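Local coordinates for heme-binding protein A / AI-2 binding protein A (Helicobacter pylori SS1, PDB 6OFQ) that binds peptides in the periplasm as the substrate-binding protein associated with an ABC transporter, at residues K98-K110 and K206-L218. Sequence-based numbering, arbitrary orientation.
Sequences KGVYFHQTKYWNK and KKPVGTGPFKFFL
His103 N donates to Gly210 O at 2.9 Å and draws the irregular 98-110 loop against the loop that leads into strand 214-220. The imidazole of His103 then slots into the bend of 206-218: Gly210 O sits over the centre of one face, and Lys215 CB covers the opposite face at 3.6 Å from the centroid. At its edge, NE2-H points nearly straight (172°) at Gly212 O, 3.0 Å away, while ND1 shares a water with Pro208 O and Phe216 N. With both nitrogens engaged and both faces covered, the imidazole's rotation is fixed. The type I turn Thr105-Trp108, with an ST turn from Tyr107 N to Thr105 OG1, presents Tyr107, whose CG lies between backbone N and carbonyl carbon (chi1 51°). This folds the ring back over Thr105 OG1, leaving its other face to Lys207 CB, and lets OH donate a 2.7 Å hydrogen bond to Pro208 O. Val209 CG1 wedges between Phe102 CB and Trp108 CD1, and Thr211 CG2 lies over the Phe102 face. Thr211 OG1 turns instead to Asp63. Tyr191 of helix 189-197 closes one flank. The contact joins the loop between strand 91-96 and helix 116-127 to strand 214-220, outermost in a five-stranded mixed sheet and antiparallel to 224-229.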
loop_
_atom_site.group_PDB
_atom_site.type_symbol
_atom_site.label_atom_id
_atom_site.label_comp_id
_atom_site.label_asym_id
_atom_site.label_seq_id
_atom_site.Cartn_x
_atom_site.Cartn_y
_atom_site.Cartn_z
ATOM N N LYS A 98 -19.207 -12.875 -17.421
ATOM C CA LYS A 98 -19.639 -14.276 -17.410
ATOM C C LYS A 98 -18.516 -15.161 -17.909
ATOM O O LYS A 98 -17.641 -14.760 -18.673
ATOM C CB LYS A 98 -20.868 -14.389 -18.324
ATOM C CG LYS A 98 -22.073 -13.578 -17.837
ATOM C CD LYS A 98 -23.247 -13.866 -18.779
ATOM C CE LYS A 98 -24.448 -13.032 -18.401
ATOM N NZ LYS A 98 -25.563 -13.477 -19.269
ATOM N N GLY A 99 -18.629 -16.406 -17.492
ATOM C CA GLY A 99 -17.697 -17.455 -17.876
ATOM C C GLY A 99 -16.289 -17.301 -17.332
ATOM O O GLY A 99 -15.335 -17.835 -17.908
ATOM N N VAL A 100 -16.144 -16.654 -16.180
ATOM C CA VAL A 100 -14.853 -16.548 -15.489
ATOM C C VAL A 100 -14.891 -17.672 -14.477
ATOM O O VAL A 100 -15.836 -17.840 -13.697
ATOM C CB VAL A 100 -14.805 -15.211 -14.743
ATOM C CG1 VAL A 100 -13.565 -15.151 -13.848
ATOM C CG2 VAL A 100 -14.905 -14.049 -15.708
ATOM N N TYR A 101 -13.771 -18.394 -14.367
ATOM C CA TYR A 101 -13.645 -19.480 -13.435
ATOM C C TYR A 101 -12.560 -19.193 -12.396
ATOM O O TYR A 101 -11.510 -18.625 -12.760
ATOM C CB TYR A 101 -13.344 -20.798 -14.167
ATOM C CG TYR A 101 -14.582 -21.228 -14.957
ATOM C CD1 TYR A 101 -15.551 -21.970 -14.313
ATOM C CD2 TYR A 101 -14.804 -20.825 -16.255
ATOM C CE1 TYR A 101 -16.758 -22.292 -14.891
ATOM C CE2 TYR A 101 -16.013 -21.120 -16.865
ATOM C CZ TYR A 101 -16.958 -21.838 -16.174
ATOM O OH TYR A 101 -18.170 -22.180 -16.733
ATOM N N PHE A 102 -12.787 -19.668 -11.174
ATOM C CA PHE A 102 -11.756 -19.659 -10.159
ATOM C C PHE A 102 -10.676 -20.702 -10.463
ATOM O O PHE A 102 -10.947 -21.738 -11.058
ATOM C CB PHE A 102 -12.326 -19.865 -8.765
ATOM C CG PHE A 102 -13.024 -18.655 -8.204
ATOM C CD1 PHE A 102 -12.312 -17.652 -7.594
ATOM C CD2 PHE A 102 -14.414 -18.562 -8.350
ATOM C CE1 PHE A 102 -12.964 -16.527 -7.083
ATOM C CE2 PHE A 102 -15.055 -17.442 -7.831
ATOM C CZ PHE A 102 -14.356 -16.483 -7.137
ATOM N N HIS A 103 -9.482 -20.423 -9.949
ATOM C CA HIS A 103 -8.357 -21.359 -10.156
ATOM C C HIS A 103 -8.646 -22.778 -9.665
ATOM O O HIS A 103 -9.335 -22.973 -8.691
ATOM C CB HIS A 103 -7.167 -20.900 -9.333
ATOM C CG HIS A 103 -6.708 -19.534 -9.704
ATOM N ND1 HIS A 103 -6.194 -18.679 -8.766
ATOM C CD2 HIS A 103 -6.661 -18.893 -10.886
ATOM C CE1 HIS A 103 -5.901 -17.530 -9.346
ATOM N NE2 HIS A 103 -6.147 -17.638 -10.638
ATOM N N GLN A 104 -8.017 -23.749 -10.312
ATOM C CA GLN A 104 -7.967 -25.093 -9.729
ATOM C C GLN A 104 -6.519 -25.368 -9.286
ATOM O O GLN A 104 -5.626 -25.039 -10.054
ATOM C CB GLN A 104 -8.382 -26.097 -10.790
ATOM C CG GLN A 104 -9.889 -26.087 -11.057
ATOM C CD GLN A 104 -10.198 -26.851 -12.340
ATOM O OE1 GLN A 104 -9.873 -26.366 -13.419
ATOM N NE2 GLN A 104 -10.678 -28.106 -12.221
ATOM N N THR A 105 -6.354 -25.948 -8.108
ATOM C CA THR A 105 -5.040 -26.210 -7.553
ATOM C C THR A 105 -5.103 -27.607 -6.944
ATOM O O THR A 105 -6.207 -28.185 -6.847
ATOM C CB THR A 105 -4.767 -25.206 -6.436
ATOM O OG1 THR A 105 -5.711 -25.436 -5.388
ATOM C CG2 THR A 105 -4.805 -23.735 -6.904
ATOM N N LYS A 106 -4.027 -28.009 -6.275
ATOM C CA LYS A 106 -4.095 -29.326 -5.607
ATOM C C LYS A 106 -5.058 -29.355 -4.426
ATOM O O LYS A 106 -5.579 -30.414 -4.029
ATOM C CB LYS A 106 -2.671 -29.761 -5.228
ATOM C CG LYS A 106 -2.133 -29.189 -3.943
ATOM C CD LYS A 106 -0.738 -29.765 -3.657
ATOM C CE LYS A 106 0.006 -28.993 -2.581
ATOM N NZ LYS A 106 1.115 -29.772 -1.946
ATOM N N TYR A 107 -5.354 -28.205 -3.818
ATOM C CA TYR A 107 -6.169 -28.079 -2.630
ATOM C C TYR A 107 -7.644 -27.689 -2.916
ATOM O O TYR A 107 -8.461 -27.600 -1.990
ATOM C CB TYR A 107 -5.547 -27.158 -1.594
ATOM C CG TYR A 107 -5.130 -25.814 -2.169
ATOM C CD1 TYR A 107 -6.050 -24.776 -2.269
ATOM C CD2 TYR A 107 -3.825 -25.595 -2.552
ATOM C CE1 TYR A 107 -5.668 -23.569 -2.796
ATOM C CE2 TYR A 107 -3.426 -24.359 -2.997
ATOM C CZ TYR A 107 -4.357 -23.344 -3.157
ATOM O OH TYR A 107 -3.927 -22.135 -3.669
ATOM N N TRP A 108 -7.893 -27.284 -4.141
ATOM C CA TRP A 108 -9.209 -26.891 -4.622
ATOM C C TRP A 108 -9.363 -27.381 -6.060
ATOM O O TRP A 108 -8.953 -26.769 -7.054
ATOM C CB TRP A 108 -9.431 -25.375 -4.428
ATOM C CG TRP A 108 -10.753 -24.929 -4.973
ATOM C CD1 TRP A 108 -10.995 -24.091 -5.998
ATOM C CD2 TRP A 108 -12.053 -25.275 -4.470
ATOM N NE1 TRP A 108 -12.336 -23.882 -6.195
ATOM C CE2 TRP A 108 -13.008 -24.580 -5.247
ATOM C CE3 TRP A 108 -12.495 -26.111 -3.448
ATOM C CZ2 TRP A 108 -14.368 -24.721 -5.021
ATOM C CZ3 TRP A 108 -13.829 -26.279 -3.244
ATOM C CH2 TRP A 108 -14.746 -25.551 -4.010
ATOM N N ASN A 109 -9.971 -28.563 -6.206
ATOM C CA ASN A 109 -10.056 -29.123 -7.544
ATOM C C ASN A 109 -11.329 -28.853 -8.335
ATOM O O ASN A 109 -11.367 -29.152 -9.524
ATOM C CB ASN A 109 -9.745 -30.642 -7.490
ATOM C CG ASN A 109 -9.981 -31.364 -8.818
ATOM O OD1 ASN A 109 -10.924 -32.166 -8.931
ATOM N ND2 ASN A 109 -9.144 -31.086 -9.828
ATOM N N LYS A 110 -12.346 -28.290 -7.683
ATOM C CA LYS A 110 -13.635 -28.065 -8.309
ATOM C C LYS A 110 -13.534 -26.851 -9.227
ATOM O O LYS A 110 -12.832 -25.897 -8.880
ATOM C CB LYS A 110 -14.653 -27.858 -7.191
ATOM C CG LYS A 110 -16.106 -27.885 -7.634
ATOM C CD LYS A 110 -16.985 -27.600 -6.426
ATOM C CE LYS A 110 -18.471 -27.727 -6.727
ATOM N NZ LYS A 110 -18.895 -29.141 -6.570
ATOM N N LYS A 206 -4.304 -18.758 3.502
ATOM C CA LYS A 206 -3.028 -19.476 3.328
ATOM C C LYS A 206 -2.873 -20.184 1.995
ATOM O O LYS A 206 -1.757 -20.219 1.425
ATOM C CB LYS A 206 -2.855 -20.548 4.414
ATOM C CG LYS A 206 -2.729 -19.911 5.788
ATOM C CD LYS A 206 -2.521 -20.941 6.900
ATOM C CE LYS A 206 -2.120 -20.228 8.189
ATOM N NZ LYS A 206 -3.262 -20.053 9.137
ATOM N N LYS A 207 -4.001 -20.662 1.482
ATOM C CA LYS A 207 -4.010 -21.460 0.260
ATOM C C LYS A 207 -5.092 -20.836 -0.627
ATOM O O LYS A 207 -6.258 -21.226 -0.575
ATOM C CB LYS A 207 -4.273 -22.940 0.609
ATOM C CG LYS A 207 -3.090 -23.586 1.320
ATOM C CD LYS A 207 -3.456 -24.992 1.775
ATOM C CE LYS A 207 -2.282 -25.519 2.591
ATOM N NZ LYS A 207 -2.535 -26.793 3.341
ATOM N N PRO A 208 -4.760 -19.769 -1.368
ATOM C CA PRO A 208 -5.783 -18.914 -1.917
ATOM C C PRO A 208 -6.346 -19.411 -3.218
ATOM O O PRO A 208 -5.689 -20.097 -3.970
ATOM C CB PRO A 208 -5.019 -17.595 -2.093
ATOM C CG PRO A 208 -3.599 -18.021 -2.440
ATOM C CD PRO A 208 -3.400 -19.192 -1.500
ATOM N N VAL A 209 -7.580 -18.982 -3.533
ATOM C CA VAL A 209 -8.256 -19.207 -4.776
ATOM C C VAL A 209 -8.798 -17.912 -5.379
ATOM O O VAL A 209 -9.590 -17.266 -4.722
ATOM C CB VAL A 209 -9.383 -20.252 -4.568
ATOM C CG1 VAL A 209 -10.181 -20.448 -5.844
ATOM C CG2 VAL A 209 -8.787 -21.599 -4.137
ATOM N N GLY A 210 -8.333 -17.567 -6.562
ATOM C CA GLY A 210 -8.741 -16.301 -7.217
ATOM C C GLY A 210 -9.100 -16.548 -8.655
ATOM O O GLY A 210 -9.190 -17.692 -9.121
ATOM N N THR A 211 -9.242 -15.478 -9.411
ATOM C CA THR A 211 -9.487 -15.517 -10.844
ATOM C C THR A 211 -8.383 -14.942 -11.715
ATOM O O THR A 211 -8.522 -14.916 -12.925
ATOM C CB THR A 211 -10.779 -14.764 -11.189
ATOM O OG1 THR A 211 -10.683 -13.403 -10.768
ATOM C CG2 THR A 211 -12.014 -15.359 -10.554
ATOM N N GLY A 212 -7.314 -14.452 -11.091
ATOM C CA GLY A 212 -6.326 -13.696 -11.818
ATOM C C GLY A 212 -5.404 -14.455 -12.723
ATOM O O GLY A 212 -5.512 -15.688 -12.845
ATOM N N PRO A 213 -4.436 -13.749 -13.298
ATOM C CA PRO A 213 -3.648 -14.338 -14.373
ATOM C C PRO A 213 -2.613 -15.342 -13.884
ATOM O O PRO A 213 -2.009 -15.996 -14.740
ATOM C CB PRO A 213 -2.980 -13.139 -15.022
ATOM C CG PRO A 213 -3.043 -12.048 -14.007
ATOM C CD PRO A 213 -4.291 -12.291 -13.202
ATOM N N PHE A 214 -2.315 -15.348 -12.589
ATOM C CA PHE A 214 -1.517 -16.397 -11.949
ATOM C C PHE A 214 -2.260 -17.084 -10.838
ATOM O O PHE A 214 -3.115 -16.482 -10.215
ATOM C CB PHE A 214 -0.193 -15.810 -11.416
ATOM C CG PHE A 214 0.687 -15.223 -12.479
ATOM C CD1 PHE A 214 0.555 -13.884 -12.815
ATOM C CD2 PHE A 214 1.637 -15.986 -13.149
ATOM C CE1 PHE A 214 1.339 -13.347 -13.802
ATOM C CE2 PHE A 214 2.449 -15.458 -14.132
ATOM C CZ PHE A 214 2.284 -14.123 -14.453
ATOM N N LYS A 215 -1.876 -18.337 -10.591
ATOM C CA LYS A 215 -2.441 -19.062 -9.474
ATOM C C LYS A 215 -1.352 -19.457 -8.501
ATOM O O LYS A 215 -0.171 -19.520 -8.879
ATOM C CB LYS A 215 -3.238 -20.275 -9.931
ATOM C CG LYS A 215 -2.385 -21.279 -10.669
ATOM C CD LYS A 215 -3.296 -22.296 -11.347
ATOM C CE LYS A 215 -2.433 -23.188 -12.227
ATOM N NZ LYS A 215 -3.410 -24.180 -12.736
ATOM N N PHE A 216 -1.734 -19.664 -7.254
ATOM C CA PHE A 216 -0.802 -20.060 -6.194
ATOM C C PHE A 216 -0.313 -21.506 -6.358
ATOM O O PHE A 216 -1.146 -22.362 -6.668
ATOM C CB PHE A 216 -1.551 -19.939 -4.877
ATOM C CG PHE A 216 -0.809 -20.325 -3.653
ATOM C CD1 PHE A 216 -0.738 -21.643 -3.236
ATOM C CD2 PHE A 216 -0.255 -19.364 -2.836
ATOM C CE1 PHE A 216 -0.077 -22.005 -2.058
ATOM C CE2 PHE A 216 0.337 -19.703 -1.626
ATOM C CZ PHE A 216 0.419 -21.006 -1.256
ATOM N N PHE A 217 0.987 -21.681 -6.134
ATOM C CA PHE A 217 1.556 -23.047 -6.013
ATOM C C PHE A 217 2.107 -23.333 -4.649
ATOM O O PHE A 217 1.842 -24.415 -4.095
ATOM C CB PHE A 217 2.537 -23.344 -7.130
ATOM C CG PHE A 217 3.119 -24.722 -7.081
ATOM C CD1 PHE A 217 2.324 -25.798 -7.426
ATOM C CD2 PHE A 217 4.408 -24.902 -6.661
ATOM C CE1 PHE A 217 2.833 -27.080 -7.345
ATOM C CE2 PHE A 217 4.913 -26.188 -6.568
ATOM C CZ PHE A 217 4.136 -27.246 -6.965
ATOM N N LEU A 218 2.929 -22.473 -4.083
ATOM C CA LEU A 218 3.565 -22.721 -2.814
ATOM C C LEU A 218 3.895 -21.433 -2.094
ATOM O O LEU A 218 4.188 -20.427 -2.764
ATOM C CB LEU A 218 4.869 -23.471 -3.167
ATOM C CG LEU A 218 5.975 -23.754 -2.199
ATOM C CD1 LEU A 218 6.825 -24.767 -2.938
ATOM C CD2 LEU A 218 6.825 -22.510 -2.042
HETATM O O HOH W 1 -4.509 -19.508 -6.583
HETATM O O HOH W 2 -2.777 -25.803 -10.367
#